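Local coordinates for protein (5-formylfuran-3-yl)methyl phosphate transaminase (Methanococcus jannaschii, PDB 2Z61) that catalyses the pyridoxal-phosphate-dependent transamination between 4-(hydroxymethyl)-2-furancarboxaldehyde phosphate and alanine, giving pyruvate and the furan precursor of methanofuran, at residues P46-G51 / T227-G232; D64-L69 / E239-I244; E73-L78 / D90-T95; F104-I109 / Y185-E190; F178-I183 / I205-N210. All blocks are in the same frame, centred on the assembly; numbering follows the deposited sequence.

Contact 1 (P46-G51 / T227-G232); sequences PIVDEG and TGWRIG
The carbonyl oxygen of T227 is gripped twice by one guanidinium group. R230 NE reaches T227 O at 2.8 Å, nearly in line with the C=O bond, and R230 NH2 closes on the same T227 O at 2.6 Å, in the carbonyl plane on a lone pair. Held side-on in this way, the guanidinium is fixed in its rotation just beyond W229, whose indole reaches the opposite way, to helix 45-56. With CG anti to the carbonyl carbon (chi1 -60°), the indole is sent toward that helix, and the far corner of the six-membered ring leads: W229 CH2 comes to 3.9 Å from I47 O. The CG2 methyl of I47 lies over one face of the indole, off toward the rim, while V48 CA and G51 CA sit at the edge near the ring plane. V48 CG2 adds a looser touch, 4.3 Å from W229 CZ2. Glycine suits position 51, because a beta carbon there would be jammed against CH2. A262 of helix 257-263 also packs on the indole, and T60 of the second subunit packs against it. R230 NH2 goes on to bond OP2 of the pyridoxal phosphate carried by the modified lysine at position 222, the cofactor-phosphate site of this aminotransferase family.

Contact 2 (D64-L69 / E239-I244); sequences DSRGIL and EIIEAI
A type I beta turn, D64 to G67, that begins with an Asx turn presents R66 to I241 and E242 on helix 238-251. Inside the turn, R66 N gives an almost straight bond (174°) to D64 OD2 at 2.8 Å, coming from above the carboxylate plane, and G67 N closes the turn on D64 O. G67 then leaves with a positive phi of 108°, where a beta carbon would press on the preceding carbonyl oxygen. The R66 chain bends at chi3 on its way to the helix, and E242, pointing away at its root, doubles back at chi2 to meet it. The two charged groups form only a long salt bridge, R66 NH1 to E242 OE2 at 3.7 Å, and the place of NH1 is less sure. Their planes are 34° apart, with OE2 near the plane of the guanidinium, at its edge. D90 OD1 forms a further weak, long ion pair with R66 NE. The methyl CG2 of I241 also lies against the guanidinium, 4.4 Å from R66 NH2.

Contact 3 (E73-L78 / D90-T95); sequences EKISEL and DNIIIT
I75 meets the strand as a fork with two prongs, each taken up by a different isoleucine. Its CG2 branch, anti to the backbone N, presses on I92 CD1 at 3.7 Å. The CG1 branch goes off at roughly a right angle to it and brings I75 CD1 to 4.0 Å from I94 CD1, where the end methyls meet. The two strand residues get there differently. I92 points toward the helix and runs out extended, whereas I94 starts out obliquely and needs a kink at chi2, -52°, to swing its end methyl inward. In both pairs the side chains are set at a slant to each other. I92 CD1 also reaches the helix backbone, where it lies 4.0 Å from S76 N and near S76 CB. The hydroxyl of S76 is occupied elsewhere, bonded to I87 O in the segment between helix and strand. All four touching residues are buried, so this is plain hydrophobic packing of helix 69-82 on strand 92-95, their axes 9.7 Å apart at closest and 121° between directions. The strand pairs antiparallel with strand 232-235, the last two in this chain's seven-stranded sheet on that side. Y233 of that neighbour also packs on I75 and I94, and L71 of the helix on I94, while helix 238-251 packs against I93 on the other face of the strand.

Contact 4 (F104-I109 / Y185-E190); sequences FALSSI and YIISDE
The end methyl of I187 is the bump here, and the hollow is the groove between L106 and I109 on helix 98-109. I187 CD1 sits 3.6 Å from L106 CD2 and 4.1 Å from I109 CD1, with the L106 and I187 side chains crossing at about a right angle. A105 points toward the strand as well, its CB flanking I187 CD1 a little further off. I109 in turn projects as a bump into the angle where the tyrosine ring leaves its backbone: its CD1 lies 3.7 Å from Y185 CG and about as far from Y185 CB, while I109 CB rides over the rim of one ring face. To reach there CG1 takes the place between backbone N and carbonyl carbon (chi1 74°). The helix runs nearly antiparallel to the strand, 173° between directions and 10.4 Å between axes at closest, as one layer of the alpha/beta/alpha large domain of fold-type I pyridoxal phosphate enzymes. I186, between Y185 and I187 in the strand, points away from the helix, toward helix 173-182. Further along, D189 stands beside the pyridine nitrogen of the cofactor on the lysine at position 222. Two hydroxyls are tied inside their own segments: S108 OG bonds back to A105 O at 2.8 Å, and S188 OG meets E190 OE2, also at 2.8 Å, on the anti side of the carboxylate.

Contact 5 (F178-I183 / I205-N210); sequences FAYENI and IEFDEN
Where helix 173-182 nears its end, the backbone at Y180 comes within 7.9 Å, CA to CA, of F207 in the loop that follows the short 3-10 segment. Y180 bridges helix and loop with its ring. One side of the ring, at CE1, lies 3.6 Å from F207 CB; the other, at CE2, lies 3.4 Å from D208 CB. F207 turns its own ring away to stack with Y176, leaving only its root against the tyrosine. The helix is the alpha element of a beta-alpha-beta crossover from strand 155-161 to strand 185-189, and the loop leads on to strand 214-219. D208 CG stands anti to the backbone N (chi1 175°), and its carboxylate is held by the amides of E212 and K213. Replacing this tyrosine by an alanine would probably open a gap between helix and loop, leaving F207 CB and D208 CB without the ring they rest on. Within the helix, F178 O accepts from N182 ND2 at 2.9 Å as well as from the amides of E181 and N182.

In the fold
Contact 3 touches contacts 1 and 2, and contact 2 touches contact 4. Contact 3 is joined to contact 1 by a probable hydrogen bond from T95 N to G232 O at 2.9 Å, and to contact 2, whose centre is 10 Å away, by one from I94 N to R66 O at 2.8 Å. Helix 238-251 carries contact 2 over to contact 4, where I240 CD1 is 3.9 Å from Y185 CE2. Contact 5 backs on contact 4 across the sheet, Y180 OH lying 3.5 Å from I186 CG2. Contacts 1 and 4, with centres 25 Å apart, both reach the cofactor, through R230 at its phosphate and D189 by its ring, and both touch the second subunit.

Contact 1 (P46-G51 / T227-G232)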
# COMPACT_ATOMS: atom_id res chain seq x y z
N PRO A 46 -1.70 -12.54 -22.18
CA PRO A 46 -0.32 -12.06 -22.32
C PRO A 46 0.24 -11.45 -21.04
O PRO A 46 1.45 -11.49 -20.81
CB PRO A 46 -0.39 -11.08 -23.49
CG PRO A 46 -1.85 -10.78 -23.64
CD PRO A 46 -2.54 -12.04 -23.28
N ILE A 47 -0.64 -10.89 -20.20
CA ILE A 47 -0.21 -10.29 -18.94
C ILE A 47 0.12 -11.40 -17.95
O ILE A 47 1.15 -11.37 -17.28
CB ILE A 47 -1.30 -9.36 -18.34
CG1 ILE A 47 -1.51 -8.14 -19.24
CG2 ILE A 47 -0.88 -8.90 -16.94
CD1 ILE A 47 -2.67 -7.24 -18.84
N VAL A 48 -0.76 -12.40 -17.87
CA VAL A 48 -0.54 -13.53 -16.97
C VAL A 48 0.78 -14.24 -17.30
O VAL A 48 1.58 -14.52 -16.39
CB VAL A 48 -1.70 -14.57 -17.07
CG1 VAL A 48 -1.31 -15.89 -16.40
CG2 VAL A 48 -2.96 -14.01 -16.42
N ASP A 49 1.02 -14.52 -18.58
CA ASP A 49 2.26 -15.21 -18.98
C ASP A 49 3.51 -14.41 -18.64
O ASP A 49 4.53 -14.97 -18.24
CB ASP A 49 2.24 -15.54 -20.49
CG ASP A 49 1.09 -16.48 -20.87
OD1 ASP A 49 0.59 -17.20 -19.99
OD2 ASP A 49 0.70 -16.52 -22.05
N GLU A 50 3.45 -13.09 -18.80
CA GLU A 50 4.59 -12.24 -18.49
C GLU A 50 4.87 -12.29 -16.98
O GLU A 50 6.02 -12.18 -16.55
CB GLU A 50 4.30 -10.81 -18.94
CG GLU A 50 5.51 -9.91 -19.01
CD GLU A 50 6.66 -10.56 -19.76
OE1 GLU A 50 6.38 -11.30 -20.73
OE2 GLU A 50 7.83 -10.33 -19.39
N GLY A 51 3.81 -12.45 -16.19
CA GLY A 51 3.97 -12.54 -14.76
C GLY A 51 4.65 -13.86 -14.41
O GLY A 51 5.52 -13.92 -13.54
N THR A 227 -7.21 -6.23 -10.56
CA THR A 227 -7.52 -5.80 -9.20
C THR A 227 -6.57 -6.34 -8.14
O THR A 227 -6.01 -5.58 -7.35
CB THR A 227 -8.96 -6.16 -8.80
OG1 THR A 227 -9.14 -7.58 -8.88
CG2 THR A 227 -9.97 -5.47 -9.72
N GLY A 228 -6.38 -7.65 -8.12
CA GLY A 228 -5.51 -8.26 -7.12
C GLY A 228 -4.01 -8.02 -7.30
O GLY A 228 -3.26 -8.18 -6.35
N TRP A 229 -3.58 -7.64 -8.50
CA TRP A 229 -2.17 -7.38 -8.75
C TRP A 229 -1.68 -6.09 -8.07
O TRP A 229 -0.47 -5.83 -8.02
CB TRP A 229 -1.89 -7.30 -10.26
CG TRP A 229 -2.22 -8.56 -11.04
CD1 TRP A 229 -3.45 -9.12 -11.21
CD2 TRP A 229 -1.31 -9.33 -11.85
NE1 TRP A 229 -3.38 -10.18 -12.09
CE2 TRP A 229 -2.08 -10.33 -12.50
CE3 TRP A 229 0.07 -9.27 -12.10
CZ2 TRP A 229 -1.51 -11.27 -13.39
CZ3 TRP A 229 0.64 -10.20 -12.98
CH2 TRP A 229 -0.16 -11.19 -13.61
N ARG A 230 -2.62 -5.29 -7.58
CA ARG A 230 -2.32 -4.05 -6.87
C ARG A 230 -1.30 -3.16 -7.57
O ARG A 230 -0.14 -3.06 -7.15
CB ARG A 230 -1.81 -4.35 -5.45
CG ARG A 230 -2.64 -5.34 -4.64
CD ARG A 230 -3.88 -4.68 -4.10
NE ARG A 230 -4.79 -4.40 -5.18
CZ ARG A 230 -5.49 -3.29 -5.31
NH1 ARG A 230 -5.40 -2.32 -4.40
NH2 ARG A 230 -6.26 -3.15 -6.37
N ILE A 231 -1.73 -2.49 -8.62
CA ILE A 231 -0.83 -1.61 -9.34
C ILE A 231 -1.59 -0.52 -10.11
O ILE A 231 -2.43 -0.81 -10.96
CB ILE A 231 0.09 -2.42 -10.29
CG1 ILE A 231 0.86 -1.46 -11.20
CG2 ILE A 231 -0.73 -3.46 -11.08
CD1 ILE A 231 1.92 -2.15 -12.05
N GLY A 232 -1.29 0.73 -9.77
CA GLY A 232 -1.91 1.87 -10.42
C GLY A 232 -0.81 2.91 -10.65
O GLY A 232 0.37 2.58 -10.54

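Contact 2 (D64-L69 / E239-I244)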
# COMPACT_ATOMS: atom_id res chain seq x y z
N ASP A 64 12.87 0.52 -8.29
CA ASP A 64 13.00 1.95 -8.03
C ASP A 64 11.62 2.36 -7.50
O ASP A 64 10.61 1.84 -7.97
CB ASP A 64 13.30 2.66 -9.36
CG ASP A 64 13.15 4.17 -9.28
OD1 ASP A 64 13.52 4.84 -10.26
OD2 ASP A 64 12.68 4.70 -8.25
N SER A 65 11.57 3.26 -6.53
CA SER A 65 10.29 3.67 -5.96
C SER A 65 9.34 4.37 -6.93
O SER A 65 8.13 4.44 -6.67
CB SER A 65 10.51 4.54 -4.73
OG SER A 65 11.05 3.76 -3.67
N ARG A 66 9.86 4.92 -8.02
CA ARG A 66 9.02 5.60 -9.01
C ARG A 66 8.36 4.54 -9.87
O ARG A 66 7.34 4.79 -10.51
CB ARG A 66 9.86 6.50 -9.91
CG ARG A 66 10.80 7.45 -9.18
CD ARG A 66 11.78 8.10 -10.16
NE ARG A 66 11.32 9.41 -10.61
CZ ARG A 66 11.46 10.54 -9.92
NH1 ARG A 66 12.05 10.53 -8.73
NH2 ARG A 66 10.99 11.68 -10.40
N GLY A 67 8.96 3.35 -9.90
CA GLY A 67 8.44 2.27 -10.72
C GLY A 67 9.40 2.09 -11.88
O GLY A 67 9.99 3.07 -12.35
N ILE A 68 9.56 0.86 -12.36
CA ILE A 68 10.49 0.64 -13.46
C ILE A 68 10.28 1.61 -14.61
O ILE A 68 9.15 1.92 -15.01
CB ILE A 68 10.45 -0.82 -13.97
CG1 ILE A 68 9.08 -1.17 -14.54
CG2 ILE A 68 10.77 -1.76 -12.82
CD1 ILE A 68 8.99 -2.62 -15.01
N LEU A 69 11.40 2.11 -15.13
CA LEU A 69 11.41 3.08 -16.21
C LEU A 69 10.68 2.60 -17.45
O LEU A 69 9.94 3.36 -18.08
CB LEU A 69 12.87 3.45 -16.54
CG LEU A 69 13.16 4.66 -17.43
CD1 LEU A 69 12.71 4.37 -18.84
CD2 LEU A 69 12.48 5.92 -16.87
N GLU A 239 6.90 19.10 -8.90
CA GLU A 239 6.77 19.34 -7.47
C GLU A 239 5.85 18.36 -6.76
O GLU A 239 6.16 17.89 -5.67
CB GLU A 239 6.29 20.77 -7.20
CG GLU A 239 7.30 21.83 -7.59
CD GLU A 239 6.82 23.24 -7.26
OE1 GLU A 239 6.46 23.48 -6.09
OE2 GLU A 239 6.82 24.09 -8.18
N ILE A 240 4.72 18.05 -7.38
CA ILE A 240 3.78 17.12 -6.78
C ILE A 240 4.29 15.68 -6.84
O ILE A 240 4.17 14.93 -5.87
CB ILE A 240 2.40 17.24 -7.45
CG1 ILE A 240 1.74 18.55 -7.00
CG2 ILE A 240 1.53 16.04 -7.10
CD1 ILE A 240 0.33 18.73 -7.48
N ILE A 241 4.88 15.30 -7.97
CA ILE A 241 5.41 13.95 -8.12
C ILE A 241 6.54 13.70 -7.14
O ILE A 241 6.65 12.62 -6.56
CB ILE A 241 5.91 13.69 -9.56
CG1 ILE A 241 4.73 13.53 -10.51
CG2 ILE A 241 6.78 12.44 -9.60
CD1 ILE A 241 3.80 12.36 -10.16
N GLU A 242 7.39 14.70 -6.94
CA GLU A 242 8.51 14.59 -6.02
C GLU A 242 8.00 14.37 -4.60
O GLU A 242 8.62 13.65 -3.81
CB GLU A 242 9.36 15.86 -6.08
CG GLU A 242 10.85 15.63 -5.96
CD GLU A 242 11.40 14.78 -7.10
OE1 GLU A 242 11.23 15.17 -8.28
OE2 GLU A 242 12.01 13.72 -6.82
N ALA A 243 6.88 15.01 -4.27
CA ALA A 243 6.30 14.90 -2.95
C ALA A 243 5.70 13.51 -2.74
O ALA A 243 5.85 12.91 -1.67
CB ALA A 243 5.23 15.97 -2.75
N ILE A 244 5.00 13.02 -3.75
CA ILE A 244 4.38 11.70 -3.68
C ILE A 244 5.45 10.62 -3.58
O ILE A 244 5.23 9.59 -2.95
CB ILE A 244 3.45 11.46 -4.91
CG1 ILE A 244 2.22 12.37 -4.79
CG2 ILE A 244 3.03 10.00 -4.99
CD1 ILE A 244 1.18 12.17 -5.86

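Contact 3 (E73-L78 / D90-T95)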
# COMPACT_ATOMS: atom_id res chain seq x y z
N GLU A 73 7.60 4.58 -19.34
CA GLU A 73 7.74 5.01 -20.72
C GLU A 73 6.53 4.57 -21.54
O GLU A 73 5.99 5.36 -22.31
CB GLU A 73 9.02 4.44 -21.34
CG GLU A 73 10.28 5.01 -20.72
CD GLU A 73 11.54 4.49 -21.38
OE1 GLU A 73 11.62 3.27 -21.63
OE2 GLU A 73 12.46 5.30 -21.64
N LYS A 74 6.10 3.33 -21.35
CA LYS A 74 4.93 2.83 -22.07
C LYS A 74 3.68 3.64 -21.75
O LYS A 74 2.90 3.97 -22.65
CB LYS A 74 4.69 1.36 -21.73
CG LYS A 74 5.71 0.40 -22.34
CD LYS A 74 5.59 0.34 -23.86
CE LYS A 74 6.77 -0.40 -24.48
NZ LYS A 74 7.01 -1.73 -23.85
N ILE A 75 3.47 3.98 -20.48
CA ILE A 75 2.30 4.76 -20.10
C ILE A 75 2.39 6.14 -20.74
O ILE A 75 1.39 6.69 -21.22
CB ILE A 75 2.19 4.90 -18.57
CG1 ILE A 75 1.85 3.54 -17.95
CG2 ILE A 75 1.14 5.96 -18.21
CD1 ILE A 75 1.93 3.50 -16.43
N SER A 76 3.60 6.69 -20.73
CA SER A 76 3.88 7.99 -21.31
C SER A 76 3.50 7.95 -22.80
O SER A 76 2.79 8.82 -23.29
CB SER A 76 5.37 8.30 -21.14
OG SER A 76 5.74 9.45 -21.88
N GLU A 77 3.97 6.92 -23.51
CA GLU A 77 3.66 6.78 -24.93
C GLU A 77 2.16 6.62 -25.14
O GLU A 77 1.61 7.09 -26.13
CB GLU A 77 4.40 5.58 -25.53
CG GLU A 77 5.91 5.63 -25.36
CD GLU A 77 6.62 4.45 -25.99
OE1 GLU A 77 6.17 3.30 -25.79
OE2 GLU A 77 7.65 4.66 -26.68
N LEU A 78 1.50 5.95 -24.19
CA LEU A 78 0.06 5.73 -24.28
C LEU A 78 -0.71 7.06 -24.33
O LEU A 78 -1.62 7.23 -25.14
CB LEU A 78 -0.41 4.90 -23.07
CG LEU A 78 -1.89 4.56 -22.84
CD1 LEU A 78 -2.66 5.79 -22.44
CD2 LEU A 78 -2.48 3.93 -24.09
N ASP A 90 9.33 10.89 -15.87
CA ASP A 90 9.56 11.36 -14.50
C ASP A 90 8.30 11.94 -13.86
O ASP A 90 8.25 12.15 -12.65
CB ASP A 90 10.67 12.43 -14.48
CG ASP A 90 12.07 11.83 -14.56
OD1 ASP A 90 12.35 10.84 -13.84
OD2 ASP A 90 12.90 12.35 -15.33
N ASN A 91 7.28 12.21 -14.68
CA ASN A 91 6.03 12.77 -14.18
C ASN A 91 5.05 11.67 -13.79
O ASN A 91 3.88 11.93 -13.53
CB ASN A 91 5.36 13.63 -15.25
CG ASN A 91 6.16 14.86 -15.59
OD1 ASN A 91 6.32 15.21 -16.76
ND2 ASN A 91 6.68 15.53 -14.57
N ILE A 92 5.54 10.43 -13.75
CA ILE A 92 4.71 9.28 -13.44
C ILE A 92 5.28 8.44 -12.30
O ILE A 92 6.49 8.23 -12.23
CB ILE A 92 4.57 8.38 -14.69
CG1 ILE A 92 4.18 9.22 -15.90
CG2 ILE A 92 3.55 7.27 -14.43
CD1 ILE A 92 3.70 8.41 -17.10
N ILE A 93 4.42 7.97 -11.41
CA ILE A 93 4.86 7.09 -10.33
C ILE A 93 3.95 5.87 -10.29
O ILE A 93 2.72 5.99 -10.35
CB ILE A 93 4.84 7.76 -8.96
CG1 ILE A 93 5.88 8.88 -8.90
CG2 ILE A 93 5.17 6.74 -7.88
CD1 ILE A 93 6.10 9.43 -7.50
N ILE A 94 4.56 4.69 -10.20
CA ILE A 94 3.80 3.45 -10.13
C ILE A 94 3.48 3.19 -8.66
O ILE A 94 4.38 3.09 -7.82
CB ILE A 94 4.63 2.26 -10.69
CG1 ILE A 94 5.14 2.59 -12.10
CG2 ILE A 94 3.78 1.00 -10.72
CD1 ILE A 94 4.06 3.06 -13.08
N THR A 95 2.19 3.10 -8.33
CA THR A 95 1.76 2.90 -6.95
C THR A 95 1.22 1.49 -6.72
O THR A 95 1.01 0.73 -7.67
CB THR A 95 0.65 3.91 -6.55
OG1 THR A 95 -0.43 3.82 -7.49
CG2 THR A 95 1.18 5.33 -6.57

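Contact 4 (F104-I109 / Y185-E190)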
# COMPACT_ATOMS: atom_id res chain seq x y z
N PHE A 104 -2.11 9.29 -1.50
CA PHE A 104 -0.86 10.04 -1.57
C PHE A 104 -1.08 11.41 -2.21
O PHE A 104 -0.45 12.40 -1.81
CB PHE A 104 0.17 9.25 -2.39
CG PHE A 104 0.71 8.03 -1.69
CD1 PHE A 104 1.51 7.12 -2.38
CD2 PHE A 104 0.44 7.80 -0.34
CE1 PHE A 104 2.04 5.99 -1.74
CE2 PHE A 104 0.97 6.68 0.31
CZ PHE A 104 1.77 5.77 -0.39
N ALA A 105 -1.97 11.48 -3.21
CA ALA A 105 -2.26 12.73 -3.90
C ALA A 105 -2.84 13.75 -2.92
O ALA A 105 -2.35 14.88 -2.82
CB ALA A 105 -3.24 12.49 -5.05
N LEU A 106 -3.89 13.34 -2.20
CA LEU A 106 -4.53 14.21 -1.21
C LEU A 106 -3.53 14.64 -0.13
O LEU A 106 -3.51 15.81 0.26
CB LEU A 106 -5.73 13.48 -0.57
CG LEU A 106 -7.01 13.35 -1.40
CD1 LEU A 106 -7.97 12.37 -0.74
CD2 LEU A 106 -7.68 14.72 -1.56
N SER A 107 -2.70 13.71 0.34
CA SER A 107 -1.72 14.02 1.38
C SER A 107 -0.75 15.13 1.02
O SER A 107 -0.40 15.95 1.87
CB SER A 107 -0.89 12.77 1.73
OG SER A 107 -1.69 11.73 2.26
N SER A 108 -0.32 15.15 -0.24
CA SER A 108 0.66 16.14 -0.68
C SER A 108 0.17 17.57 -0.83
O SER A 108 1.00 18.48 -0.94
CB SER A 108 1.27 15.68 -2.01
OG SER A 108 0.30 15.64 -3.04
N ILE A 109 -1.14 17.80 -0.82
CA ILE A 109 -1.65 19.16 -1.00
C ILE A 109 -2.72 19.62 -0.01
O ILE A 109 -3.12 20.78 -0.05
CB ILE A 109 -2.23 19.33 -2.44
CG1 ILE A 109 -3.58 18.61 -2.56
CG2 ILE A 109 -1.27 18.76 -3.47
CD1 ILE A 109 -4.14 18.59 -3.98
N TYR A 185 -6.77 23.05 -7.17
CA TYR A 185 -6.30 21.72 -7.56
C TYR A 185 -7.40 20.79 -8.06
O TYR A 185 -8.47 20.71 -7.46
CB TYR A 185 -5.56 21.03 -6.40
CG TYR A 185 -4.19 21.57 -6.14
CD1 TYR A 185 -3.93 22.35 -5.02
CD2 TYR A 185 -3.15 21.34 -7.03
CE1 TYR A 185 -2.68 22.90 -4.79
CE2 TYR A 185 -1.89 21.88 -6.82
CZ TYR A 185 -1.66 22.66 -5.70
OH TYR A 185 -0.42 23.21 -5.48
N ILE A 186 -7.13 20.11 -9.16
CA ILE A 186 -8.07 19.16 -9.74
C ILE A 186 -7.48 17.76 -9.58
O ILE A 186 -6.39 17.48 -10.09
CB ILE A 186 -8.33 19.41 -11.26
CG1 ILE A 186 -9.31 20.57 -11.47
CG2 ILE A 186 -8.92 18.15 -11.90
CD1 ILE A 186 -8.77 21.93 -11.14
N ILE A 187 -8.17 16.90 -8.85
CA ILE A 187 -7.72 15.52 -8.67
C ILE A 187 -8.69 14.71 -9.53
O ILE A 187 -9.86 14.58 -9.21
CB ILE A 187 -7.80 15.10 -7.19
CG1 ILE A 187 -6.86 15.98 -6.36
CG2 ILE A 187 -7.43 13.62 -7.04
CD1 ILE A 187 -6.82 15.64 -4.88
N SER A 188 -8.19 14.18 -10.64
CA SER A 188 -9.03 13.43 -11.56
C SER A 188 -8.85 11.92 -11.39
O SER A 188 -7.75 11.38 -11.59
CB SER A 188 -8.69 13.84 -13.00
OG SER A 188 -9.66 13.38 -13.92
N ASP A 189 -9.92 11.25 -11.00
CA ASP A 189 -9.90 9.81 -10.79
C ASP A 189 -10.44 9.17 -12.07
O ASP A 189 -11.64 9.17 -12.31
CB ASP A 189 -10.78 9.45 -9.58
CG ASP A 189 -10.66 7.99 -9.19
OD1 ASP A 189 -11.21 7.61 -8.14
OD2 ASP A 189 -10.02 7.23 -9.94
N GLU A 190 -9.54 8.63 -12.88
CA GLU A 190 -9.91 8.05 -14.16
C GLU A 190 -9.77 6.52 -14.25
O GLU A 190 -9.67 5.95 -15.34
CB GLU A 190 -9.09 8.75 -15.26
CG GLU A 190 -9.32 10.28 -15.25
CD GLU A 190 -8.41 11.06 -16.19
OE1 GLU A 190 -7.62 10.44 -16.93
OE2 GLU A 190 -8.50 12.30 -16.20

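Contact 5 (F178-I183 / I205-N210)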
# COMPACT_ATOMS: atom_id res chain seq x y z
N PHE A 178 -14.73 24.87 -15.58
CA PHE A 178 -15.02 25.70 -14.42
C PHE A 178 -13.96 25.48 -13.34
O PHE A 178 -13.44 26.44 -12.77
CB PHE A 178 -16.40 25.38 -13.84
CG PHE A 178 -16.78 26.25 -12.67
CD1 PHE A 178 -17.20 27.55 -12.87
CD2 PHE A 178 -16.65 25.77 -11.37
CE1 PHE A 178 -17.50 28.38 -11.79
CE2 PHE A 178 -16.95 26.60 -10.28
CZ PHE A 178 -17.37 27.90 -10.49
N ALA A 179 -13.65 24.22 -13.06
CA ALA A 179 -12.67 23.89 -12.03
C ALA A 179 -11.28 24.47 -12.28
O ALA A 179 -10.65 24.98 -11.35
CB ALA A 179 -12.58 22.38 -11.85
N TYR A 180 -10.81 24.41 -13.52
CA TYR A 180 -9.49 24.95 -13.83
C TYR A 180 -9.38 26.46 -13.74
O TYR A 180 -8.28 26.99 -13.59
CB TYR A 180 -9.03 24.48 -15.21
CG TYR A 180 -8.57 23.05 -15.19
CD1 TYR A 180 -9.39 22.02 -15.66
CD2 TYR A 180 -7.34 22.70 -14.63
CE1 TYR A 180 -8.99 20.69 -15.58
CE2 TYR A 180 -6.94 21.38 -14.54
CZ TYR A 180 -7.77 20.37 -15.02
OH TYR A 180 -7.37 19.06 -14.94
N GLU A 181 -10.52 27.16 -13.82
CA GLU A 181 -10.51 28.62 -13.71
C GLU A 181 -10.73 29.03 -12.26
O GLU A 181 -10.20 30.04 -11.80
CB GLU A 181 -11.65 29.24 -14.56
CG GLU A 181 -11.36 29.35 -16.07
CD GLU A 181 -10.20 30.28 -16.38
OE1 GLU A 181 -9.67 30.21 -17.51
OE2 GLU A 181 -9.82 31.09 -15.51
N ASN A 182 -11.49 28.22 -11.53
CA ASN A 182 -11.83 28.55 -10.15
C ASN A 182 -11.25 27.74 -8.98
O ASN A 182 -11.25 28.24 -7.85
CB ASN A 182 -13.35 28.53 -10.06
CG ASN A 182 -13.98 29.51 -11.01
OD1 ASN A 182 -13.85 30.71 -10.84
ND2 ASN A 182 -14.64 29.01 -12.03
N ILE A 183 -10.79 26.52 -9.23
CA ILE A 183 -10.28 25.71 -8.14
C ILE A 183 -8.78 25.46 -8.21
O ILE A 183 -8.25 25.06 -9.23
CB ILE A 183 -11.04 24.36 -8.10
CG1 ILE A 183 -12.54 24.64 -8.05
CG2 ILE A 183 -10.59 23.53 -6.91
CD1 ILE A 183 -13.42 23.42 -8.16
N ILE A 205 -6.09 15.48 -18.66
CA ILE A 205 -4.86 15.87 -19.35
C ILE A 205 -5.20 16.77 -20.54
O ILE A 205 -4.38 17.56 -20.98
CB ILE A 205 -4.06 14.62 -19.84
CG1 ILE A 205 -2.66 15.02 -20.30
CG2 ILE A 205 -4.77 13.96 -21.01
CD1 ILE A 205 -1.70 15.35 -19.17
N GLU A 206 -6.43 16.65 -21.04
CA GLU A 206 -6.87 17.45 -22.18
C GLU A 206 -7.15 18.92 -21.84
O GLU A 206 -7.19 19.76 -22.73
CB GLU A 206 -8.11 16.81 -22.81
CG GLU A 206 -7.81 15.46 -23.47
CD GLU A 206 -9.05 14.72 -23.92
OE1 GLU A 206 -9.93 14.44 -23.08
OE2 GLU A 206 -9.14 14.39 -25.12
N PHE A 207 -7.32 19.23 -20.56
CA PHE A 207 -7.59 20.60 -20.13
C PHE A 207 -6.38 21.28 -19.49
O PHE A 207 -6.30 22.51 -19.42
CB PHE A 207 -8.76 20.63 -19.14
CG PHE A 207 -10.00 19.97 -19.66
CD1 PHE A 207 -10.17 18.59 -19.54
CD2 PHE A 207 -10.98 20.71 -20.31
CE1 PHE A 207 -11.30 17.97 -20.05
CE2 PHE A 207 -12.11 20.09 -20.83
CZ PHE A 207 -12.27 18.72 -20.70
N ASP A 208 -5.44 20.48 -19.02
CA ASP A 208 -4.24 21.00 -18.37
C ASP A 208 -3.08 20.09 -18.76
O ASP A 208 -2.57 19.31 -17.96
CB ASP A 208 -4.47 21.01 -16.85
CG ASP A 208 -3.24 21.43 -16.08
OD1 ASP A 208 -2.45 22.24 -16.60
OD2 ASP A 208 -3.06 20.95 -14.95
N GLU A 209 -2.67 20.21 -20.02
CA GLU A 209 -1.60 19.39 -20.57
C GLU A 209 -0.25 19.51 -19.88
O GLU A 209 0.63 18.67 -20.07
CB GLU A 209 -1.44 19.69 -22.06
CG GLU A 209 -2.70 19.38 -22.86
CD GLU A 209 -2.56 19.73 -24.33
OE1 GLU A 209 -2.20 20.88 -24.64
OE2 GLU A 209 -2.80 18.84 -25.17
N ASN A 210 -0.07 20.54 -19.06
CA ASN A 210 1.18 20.72 -18.34
C ASN A 210 1.03 20.28 -16.89
O ASN A 210 1.95 20.44 -16.08
CB ASN A 210 1.64 22.18 -18.39
CG ASN A 210 2.10 22.59 -19.77
OD1 ASN A 210 2.97 21.95 -20.36
ND2 ASN A 210 1.52 23.67 -20.29